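Side-chain contacts in putative peptidase (Chlamydophila abortus, PDB 3CE2), which probably acts as a zinc-dependent metallopeptidase of the M3B (oligopeptidase F) family, degrading a variety of small bioactive peptides: residues A[408-411]-A[412-416]; A[415-418]-A[419-423]; A[561-564]-A[565-569]; A[571-574]-A[575-579]. All coordinates share one frame; numbering follows the deposited sequence.

Interactions 1 and 2 follow one another directly: the first lies on the C-terminal part of helix 394-416, the second carries the chain off its end, and they share Lys415 and His416, their centres about 8 Å apart. Interaction 3, on helix 559-567, comes much later in the chain yet its centre lies about 10 Å from that of interaction 1, with Leu567 O accepting a probable hydrogen bond from Ser413 OG. Interaction 4 opens the next helix, 575-581, about 11 Å from interaction 3; its Gly571 N also meets Asp421 O of interaction 2. Interactions 1 and 3 thus join the helix carrying the zinc ligands His402 and His406 to helix 559-567, while 2 and 4 join the loops that follow those helices.

Interaction 1: residues A[408-411]-A[412-416]; sequences MHSY and FSRKH. With ZN (zinc ion), chain G.
Tyr411 turns a ring edge toward one face of Phe412, an offset edge-to-face pair with the planes at 60° and CD2 of Tyr411 3.9 Å from CD1 of Phe412. Phe412 also meets Met408, one turn back, whose bent chain brings CE to 4.2 Å from CE2 of Phe412. Lys415 runs alongside Tyr411, pointing the same way, and its CE comes to 3.5 Å from Tyr411 OH. Both side chains start with CG anti to the backbone N (chi1 166° in Tyr411, -153° in Lys415), and the later bends of Lys415 bring CD and CE to the hydroxyl end of Tyr411. Ser410 CB lies against the centre of one face of the Arg414 guanidinium, 3.9 Å from CZ of Arg414. This is the C-terminal part of helix 394-416, the helix that holds His402 and His406 of the HExxH motif and its zinc ion. Its i to i+4 backbone bonds include Phe412 N to Met408 O, 2.7 Å, and Lys415 N to Tyr411 O, 3.1 Å. Among the polar side chains, Ser413 OG reaches outside to Leu567 O. His416 ND1 gives a hydrogen bond to Phe412 O of 3.2 Å, the acceptor in the plane of the imidazole, while NE2 of His416 binds another zinc ion at 2.1 Å.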
# COMPACT_ATOMS: atom_id res chain seq x y z
N MET A 408 3.15 8.39 12.83
CA MET A 408 3.24 7.82 14.16
C MET A 408 3.79 6.38 14.15
O MET A 408 4.68 6.03 14.96
CB MET A 408 1.90 7.91 14.88
CG MET A 408 1.51 9.37 15.19
SD MET A 408 2.69 10.20 16.32
CE MET A 408 2.08 9.63 17.90
N HIS A 409 3.32 5.57 13.20
CA HIS A 409 3.84 4.21 13.04
C HIS A 409 5.37 4.31 12.97
O HIS A 409 6.09 3.65 13.75
CB HIS A 409 3.31 3.59 11.74
CG HIS A 409 3.43 2.10 11.66
ND1 HIS A 409 4.20 1.35 12.52
CD2 HIS A 409 2.89 1.22 10.78
CE1 HIS A 409 4.12 0.07 12.19
NE2 HIS A 409 3.34 -0.03 11.13
N SER A 410 5.85 5.13 12.04
CA SER A 410 7.30 5.24 11.80
C SER A 410 8.05 5.78 13.01
O SER A 410 9.15 5.32 13.35
CB SER A 410 7.59 6.11 10.58
OG SER A 410 7.58 5.31 9.39
N TYR A 411 7.44 6.76 13.65
CA TYR A 411 8.00 7.40 14.79
C TYR A 411 8.18 6.34 15.87
O TYR A 411 9.28 6.16 16.39
CB TYR A 411 7.05 8.49 15.24
CG TYR A 411 7.32 9.04 16.60
CD1 TYR A 411 8.25 10.05 16.79
CD2 TYR A 411 6.63 8.55 17.70
CE1 TYR A 411 8.49 10.58 18.06
CE2 TYR A 411 6.87 9.05 18.98
CZ TYR A 411 7.80 10.06 19.15
OH TYR A 411 8.04 10.56 20.42
N PHE A 412 7.10 5.64 16.20
CA PHE A 412 7.15 4.62 17.24
C PHE A 412 8.17 3.53 16.95
O PHE A 412 8.88 3.11 17.85
CB PHE A 412 5.79 3.98 17.42
CG PHE A 412 4.86 4.75 18.30
CD1 PHE A 412 5.31 5.30 19.49
CD2 PHE A 412 3.53 4.89 17.97
CE1 PHE A 412 4.43 5.99 20.32
CE2 PHE A 412 2.64 5.58 18.78
CZ PHE A 412 3.10 6.13 19.96
N SER A 413 8.25 3.08 15.70
CA SER A 413 9.18 2.03 15.31
C SER A 413 10.63 2.44 15.40
O SER A 413 11.48 1.63 15.79
CB SER A 413 8.88 1.52 13.90
OG SER A 413 7.72 0.71 13.90
N ARG A 414 10.92 3.68 15.03
CA ARG A 414 12.30 4.19 15.05
C ARG A 414 12.80 4.36 16.47
O ARG A 414 13.95 4.05 16.78
CB ARG A 414 12.39 5.53 14.33
CG ARG A 414 12.40 5.38 12.83
CD ARG A 414 12.03 6.68 12.18
NE ARG A 414 11.74 6.44 10.78
CZ ARG A 414 11.20 7.34 9.97
NH1 ARG A 414 10.91 8.56 10.42
NH2 ARG A 414 10.96 7.00 8.72
N LYS A 415 11.91 4.86 17.33
CA LYS A 415 12.16 5.03 18.74
C LYS A 415 12.41 3.69 19.48
O LYS A 415 13.07 3.66 20.50
CB LYS A 415 10.98 5.77 19.36
CG LYS A 415 11.31 6.58 20.57
CD LYS A 415 10.41 7.82 20.67
CE LYS A 415 9.73 7.93 22.06
NZ LYS A 415 8.52 7.02 22.20
N HIS A 416 11.88 2.58 18.98
CA HIS A 416 12.05 1.33 19.72
C HIS A 416 12.82 0.23 18.99
O HIS A 416 13.07 -0.79 19.58
CB HIS A 416 10.70 0.77 20.21
CG HIS A 416 10.04 1.62 21.27
ND1 HIS A 416 9.12 2.60 20.98
CD2 HIS A 416 10.18 1.63 22.62
CE1 HIS A 416 8.70 3.17 22.10
NE2 HIS A 416 9.34 2.60 23.11
ZN ZN G . 8.11 2.03 24.75

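Interaction 2: residues A[415-418]-A[419-423]; sequences KHQP and FHDAQ. With ZN (zinc ion), chain G.
The His420 imidazole is met by the pyrrolidine of Pro418, which comes at it obliquely, CG of Pro418 lying 3.6 Å from CE1 of His420. Both belong to a type I beta-turn over residues 418-421, in the loop that follows helix 394-416, with Phe419 and His420 taking the two central positions. Two further rings, Phe77 and Tyr148, meet the imidazole from outside the turn, that of Phe77 nearly parallel to it, and His420 NE2 is hydrogen-bonded to Pro147 O. The other flat groups, the Gln417 amide and the Asp421 carboxylate, have their planes 35° apart; here the amide touches the methylene and not the carboxylate, with OE1 of Gln417 3.8 Å from CB of Asp421. Asp421 N closes the turn with a hydrogen bond of 3.0 Å to Pro418 O, approaching well above the carbonyl plane.

His420 holds CG between its backbone N and carbonyl carbon (chi1 62°), which swings the ring back toward Pro418. Phe419 instead lies against helix 66-96, touching Phe77 and Arg81 among others. A bend at chi2 of Gln417 turns its amide so that OE1 lies beside the Asp421 methylene, and NE2 is hydrogen-bonded to Lys568 O, linking the residue before the turn to the turn that follows helix 559-567. The pyrrolidine also packs on the next residue of the turn, CD of Pro418 lying 3.8 Å from CB of Asp421.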
# COMPACT_ATOMS: atom_id res chain seq x y z
N LYS A 415 11.91 4.86 17.33
CA LYS A 415 12.16 5.03 18.74
C LYS A 415 12.41 3.69 19.48
O LYS A 415 13.07 3.66 20.50
CB LYS A 415 10.98 5.77 19.36
CG LYS A 415 11.31 6.58 20.57
CD LYS A 415 10.41 7.82 20.67
CE LYS A 415 9.73 7.93 22.06
NZ LYS A 415 8.52 7.02 22.20
N HIS A 416 11.88 2.58 18.98
CA HIS A 416 12.05 1.33 19.72
C HIS A 416 12.82 0.23 18.99
O HIS A 416 13.07 -0.79 19.58
CB HIS A 416 10.70 0.77 20.21
CG HIS A 416 10.04 1.62 21.27
ND1 HIS A 416 9.12 2.60 20.98
CD2 HIS A 416 10.18 1.63 22.62
CE1 HIS A 416 8.70 3.17 22.10
NE2 HIS A 416 9.34 2.60 23.11
N GLN A 417 13.23 0.42 17.74
CA GLN A 417 13.93 -0.67 17.05
C GLN A 417 15.33 -0.29 16.60
O GLN A 417 15.63 0.88 16.38
CB GLN A 417 13.14 -1.14 15.82
CG GLN A 417 11.76 -1.55 16.14
CD GLN A 417 11.73 -2.86 16.89
OE1 GLN A 417 12.58 -3.73 16.69
NE2 GLN A 417 10.71 -3.04 17.72
N PRO A 418 16.19 -1.29 16.44
CA PRO A 418 17.45 -0.85 15.87
C PRO A 418 17.24 -0.59 14.36
O PRO A 418 16.17 -0.90 13.80
CB PRO A 418 18.39 -2.03 16.13
CG PRO A 418 17.49 -3.22 16.20
CD PRO A 418 16.14 -2.75 16.67
N PHE A 419 18.25 -0.02 13.72
CA PHE A 419 18.13 0.51 12.37
C PHE A 419 17.65 -0.56 11.42
O PHE A 419 16.74 -0.34 10.63
CB PHE A 419 19.47 1.07 11.89
CG PHE A 419 19.52 1.32 10.42
CD1 PHE A 419 18.92 2.45 9.87
CD2 PHE A 419 20.16 0.43 9.58
CE1 PHE A 419 18.97 2.69 8.49
CE2 PHE A 419 20.21 0.67 8.20
CZ PHE A 419 19.61 1.80 7.66
N HIS A 420 18.23 -1.74 11.52
CA HIS A 420 17.93 -2.76 10.52
C HIS A 420 16.57 -3.45 10.76
O HIS A 420 16.16 -4.28 9.96
CB HIS A 420 19.06 -3.79 10.51
CG HIS A 420 19.21 -4.52 11.81
ND1 HIS A 420 19.84 -3.97 12.90
CD2 HIS A 420 18.79 -5.75 12.20
CE1 HIS A 420 19.81 -4.83 13.91
NE2 HIS A 420 19.18 -5.92 13.51
N ASP A 421 15.88 -3.11 11.85
CA ASP A 421 14.63 -3.79 12.16
C ASP A 421 13.50 -2.80 12.14
O ASP A 421 12.36 -3.17 12.31
CB ASP A 421 14.69 -4.43 13.55
CG ASP A 421 15.22 -5.86 13.54
OD1 ASP A 421 15.70 -6.34 12.50
OD2 ASP A 421 15.16 -6.51 14.61
N ALA A 422 13.82 -1.54 11.92
CA ALA A 422 12.84 -0.46 12.12
C ALA A 422 11.79 -0.27 11.03
O ALA A 422 10.70 0.23 11.30
CB ALA A 422 13.56 0.84 12.35
N GLN A 423 12.11 -0.64 9.81
CA GLN A 423 11.19 -0.43 8.72
C GLN A 423 10.19 -1.58 8.67
O GLN A 423 10.58 -2.72 8.43
CB GLN A 423 11.95 -0.35 7.39
CG GLN A 423 11.02 -0.14 6.21
CD GLN A 423 10.09 1.06 6.44
OE1 GLN A 423 8.88 0.91 6.68
NE2 GLN A 423 10.68 2.26 6.41
ZN ZN G . 8.11 2.03 24.75

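Interaction 3: residues A[561-564]-A[565-569]; sequences NSYL and NFLKS
Leu567 sets its branched end over one face of the Tyr563 ring, a CH-pi contact in which CG of Leu567 stands 4.2 Å from the ring centroid and only 14° off the normal. Its two methyls straddle the hydroxyl end of the ring: CD1 of Leu567 is 3.8 Å from CE2 of Tyr563, and CD2 of Leu567 is 4.0 Å from CZ of the same ring. The fork therefore rests on the outer half of the phenol. Phe566 lies beside the CD1-CE1 side of the Tyr563 ring, its CD2 3.9 Å from CE1 of Tyr563. These two rings are close to parallel, their planes at 18°, but are slid so far apart that they barely overlap. Similar first torsions turn both rings to the same side of the helix, while the two side chains cross at an angle.

On another side of the helix Lys568 stretches out beyond CG and passes back over the preceding turn; its CG lies 3.2 Å from Leu564 O and its CE 4.2 Å from CB of Leu564. The backbone is bonded as an alpha-helix, with Leu567 N to Tyr563 O 2.9 Å. After Leu567 the helix gives way to a turn, where Ser569 OG donates to Asn565 O.

Helix 559-567 lies among several others. Tyr563 and Leu567 pack on Ala432 of helix 431-447, Tyr563 and Phe566 both meet the ring of Phe548 on helix 536-553, Lys568 touches Phe412 and His416 of helix 394-416, and Phe566 reaches Ile578 and Leu579 of helix 575-581.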
# COMPACT_ATOMS: atom_id res chain seq x y z
N ASN A 561 -3.05 -1.01 24.25
CA ASN A 561 -1.63 -1.29 24.47
C ASN A 561 -1.09 -2.13 23.36
O ASN A 561 0.02 -1.92 22.89
CB ASN A 561 -1.39 -1.98 25.80
CG ASN A 561 -1.55 -1.03 26.95
OD1 ASN A 561 -0.84 -0.02 27.03
ND2 ASN A 561 -2.50 -1.31 27.83
N SER A 562 -1.90 -3.06 22.93
CA SER A 562 -1.53 -3.96 21.86
C SER A 562 -1.30 -3.24 20.52
O SER A 562 -0.30 -3.50 19.83
CB SER A 562 -2.56 -5.06 21.74
OG SER A 562 -2.26 -6.08 22.68
N TYR A 563 -2.19 -2.32 20.18
CA TYR A 563 -2.03 -1.61 18.93
C TYR A 563 -0.75 -0.81 19.04
O TYR A 563 0.07 -0.81 18.12
CB TYR A 563 -3.22 -0.71 18.65
CG TYR A 563 -3.08 0.10 17.38
CD1 TYR A 563 -2.90 -0.52 16.16
CD2 TYR A 563 -3.17 1.48 17.40
CE1 TYR A 563 -2.77 0.21 15.02
CE2 TYR A 563 -3.07 2.22 16.24
CZ TYR A 563 -2.87 1.57 15.06
OH TYR A 563 -2.75 2.30 13.90
N LEU A 564 -0.57 -0.16 20.19
CA LEU A 564 0.59 0.67 20.41
C LEU A 564 1.85 -0.16 20.31
O LEU A 564 2.84 0.30 19.71
CB LEU A 564 0.48 1.39 21.76
CG LEU A 564 -0.08 2.84 21.77
CD1 LEU A 564 -0.72 3.34 20.46
CD2 LEU A 564 -1.05 3.09 22.93
N ASN A 565 1.81 -1.38 20.85
CA ASN A 565 2.96 -2.30 20.78
C ASN A 565 3.23 -2.71 19.34
O ASN A 565 4.39 -2.87 18.92
CB ASN A 565 2.75 -3.55 21.61
CG ASN A 565 2.95 -3.31 23.10
OD1 ASN A 565 3.31 -2.22 23.53
ND2 ASN A 565 2.70 -4.35 23.89
N PHE A 566 2.16 -2.88 18.58
CA PHE A 566 2.31 -3.16 17.18
C PHE A 566 3.07 -2.00 16.48
O PHE A 566 3.98 -2.20 15.71
CB PHE A 566 0.94 -3.38 16.56
CG PHE A 566 0.91 -3.18 15.09
CD1 PHE A 566 1.31 -4.18 14.24
CD2 PHE A 566 0.48 -1.98 14.56
CE1 PHE A 566 1.28 -3.99 12.87
CE2 PHE A 566 0.46 -1.79 13.20
CZ PHE A 566 0.86 -2.79 12.35
N LEU A 567 2.70 -0.78 16.79
CA LEU A 567 3.27 0.34 16.09
C LEU A 567 4.76 0.42 16.39
O LEU A 567 5.55 0.82 15.53
CB LEU A 567 2.56 1.63 16.51
CG LEU A 567 1.13 1.78 16.01
CD1 LEU A 567 0.59 3.15 16.30
CD2 LEU A 567 1.11 1.54 14.53
N LYS A 568 5.15 0.03 17.61
CA LYS A 568 6.55 0.08 18.05
C LYS A 568 7.36 -1.13 17.60
O LYS A 568 8.53 -1.25 17.96
CB LYS A 568 6.61 0.16 19.56
CG LYS A 568 5.82 1.33 20.07
CD LYS A 568 5.71 1.35 21.60
CE LYS A 568 4.54 2.27 22.00
NZ LYS A 568 4.72 2.86 23.34
N SER A 569 6.75 -2.02 16.81
CA SER A 569 7.41 -3.27 16.47
C SER A 569 8.25 -3.18 15.22
O SER A 569 9.08 -4.05 14.98
CB SER A 569 6.40 -4.41 16.34
OG SER A 569 5.66 -4.56 17.54

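Interaction 4: residues A[571-574]-A[575-579]; sequences GSDF and PLEIL
Phe574 O accepts a nearly straight hydrogen bond of 2.9 Å from Ile578 N, with an N-H...O angle of 164°, and so begins the i to i+4 pattern of the helix that follows. Ile578 reaches back along the incoming chain: its extended CG1-CD1 arm, with chi2 174°, brings CD1 to 3.5 Å from Asp573 O and to 4.1 Å from CA of Gly571. Across the turn Asp573 and Glu577 come together, the carboxylate of the first against the methylene of the second, with OD2 of Asp573 3.5 Å from CB of Glu577. Their carboxylates do not meet; Asp573 OD2 is engaged by Lys581 in a salt bridge, which probably eases the like charges.

This is the N-terminus of helix 575-581, with Phe574 at the N-cap and Pro575 in the first turn, where its lack of an N-H costs no helical bond. Asp573 OD1 accepts a hydrogen bond of 2.9 Å from Phe574 N, on the anti side of the carboxylate but tilted well out of its plane. CB of Phe574 lies 3.5 Å from CD of Pro575, which sits at the edge of the phenyl ring. The ring itself extends away from the helix to meet Phe150 edge-to-face and to touch Glu153 and Lys154 of helix 149-156.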
# COMPACT_ATOMS: atom_id res chain seq x y z
N GLY A 571 9.80 -3.68 11.79
CA GLY A 571 9.87 -4.93 11.04
C GLY A 571 10.72 -5.97 11.75
O GLY A 571 11.51 -6.65 11.12
N SER A 572 10.53 -6.12 13.07
CA SER A 572 11.38 -7.01 13.87
C SER A 572 11.08 -8.50 13.73
O SER A 572 11.81 -9.34 14.23
CB SER A 572 11.34 -6.61 15.34
OG SER A 572 10.01 -6.39 15.77
N ASP A 573 10.01 -8.83 13.04
CA ASP A 573 9.69 -10.22 12.85
C ASP A 573 8.84 -10.29 11.59
O ASP A 573 8.50 -9.26 11.01
CB ASP A 573 8.90 -10.70 14.06
CG ASP A 573 9.03 -12.20 14.31
OD1 ASP A 573 9.52 -12.96 13.44
OD2 ASP A 573 8.62 -12.62 15.41
N PHE A 574 8.50 -11.50 11.16
CA PHE A 574 7.53 -11.69 10.09
C PHE A 574 6.23 -11.01 10.44
O PHE A 574 5.82 -11.01 11.60
CB PHE A 574 7.31 -13.18 9.83
CG PHE A 574 8.54 -13.87 9.31
CD1 PHE A 574 9.09 -13.51 8.07
CD2 PHE A 574 9.21 -14.82 10.08
CE1 PHE A 574 10.24 -14.12 7.60
CE2 PHE A 574 10.37 -15.43 9.60
CZ PHE A 574 10.88 -15.07 8.37
N PRO A 575 5.58 -10.41 9.44
CA PRO A 575 4.37 -9.60 9.71
C PRO A 575 3.25 -10.31 10.48
O PRO A 575 2.62 -9.69 11.34
CB PRO A 575 3.89 -9.20 8.31
CG PRO A 575 4.65 -10.11 7.32
CD PRO A 575 5.94 -10.46 8.01
N LEU A 576 2.99 -11.58 10.19
CA LEU A 576 1.92 -12.26 10.94
C LEU A 576 2.32 -12.46 12.40
O LEU A 576 1.47 -12.36 13.30
CB LEU A 576 1.50 -13.59 10.32
CG LEU A 576 0.94 -13.56 8.89
CD1 LEU A 576 0.56 -14.96 8.45
CD2 LEU A 576 -0.23 -12.56 8.68
N GLU A 577 3.60 -12.75 12.62
CA GLU A 577 4.12 -12.87 13.98
C GLU A 577 4.00 -11.56 14.74
O GLU A 577 3.54 -11.56 15.89
CB GLU A 577 5.55 -13.39 13.98
CG GLU A 577 5.61 -14.85 13.58
CD GLU A 577 4.72 -15.71 14.49
OE1 GLU A 577 4.84 -15.56 15.74
OE2 GLU A 577 3.90 -16.50 13.96
N ILE A 578 4.36 -10.45 14.10
CA ILE A 578 4.20 -9.14 14.73
C ILE A 578 2.74 -8.93 15.13
O ILE A 578 2.43 -8.42 16.20
CB ILE A 578 4.58 -8.01 13.79
CG1 ILE A 578 6.10 -7.89 13.70
CG2 ILE A 578 3.98 -6.70 14.28
CD1 ILE A 578 6.56 -6.85 12.64
N LEU A 579 1.85 -9.33 14.25
CA LEU A 579 0.45 -9.20 14.54
C LEU A 579 0.03 -10.14 15.66
O LEU A 579 -0.72 -9.72 16.53
CB LEU A 579 -0.36 -9.46 13.28
CG LEU A 579 -0.28 -8.35 12.24
CD1 LEU A 579 -1.07 -8.76 11.00
CD2 LEU A 579 -0.87 -7.12 12.85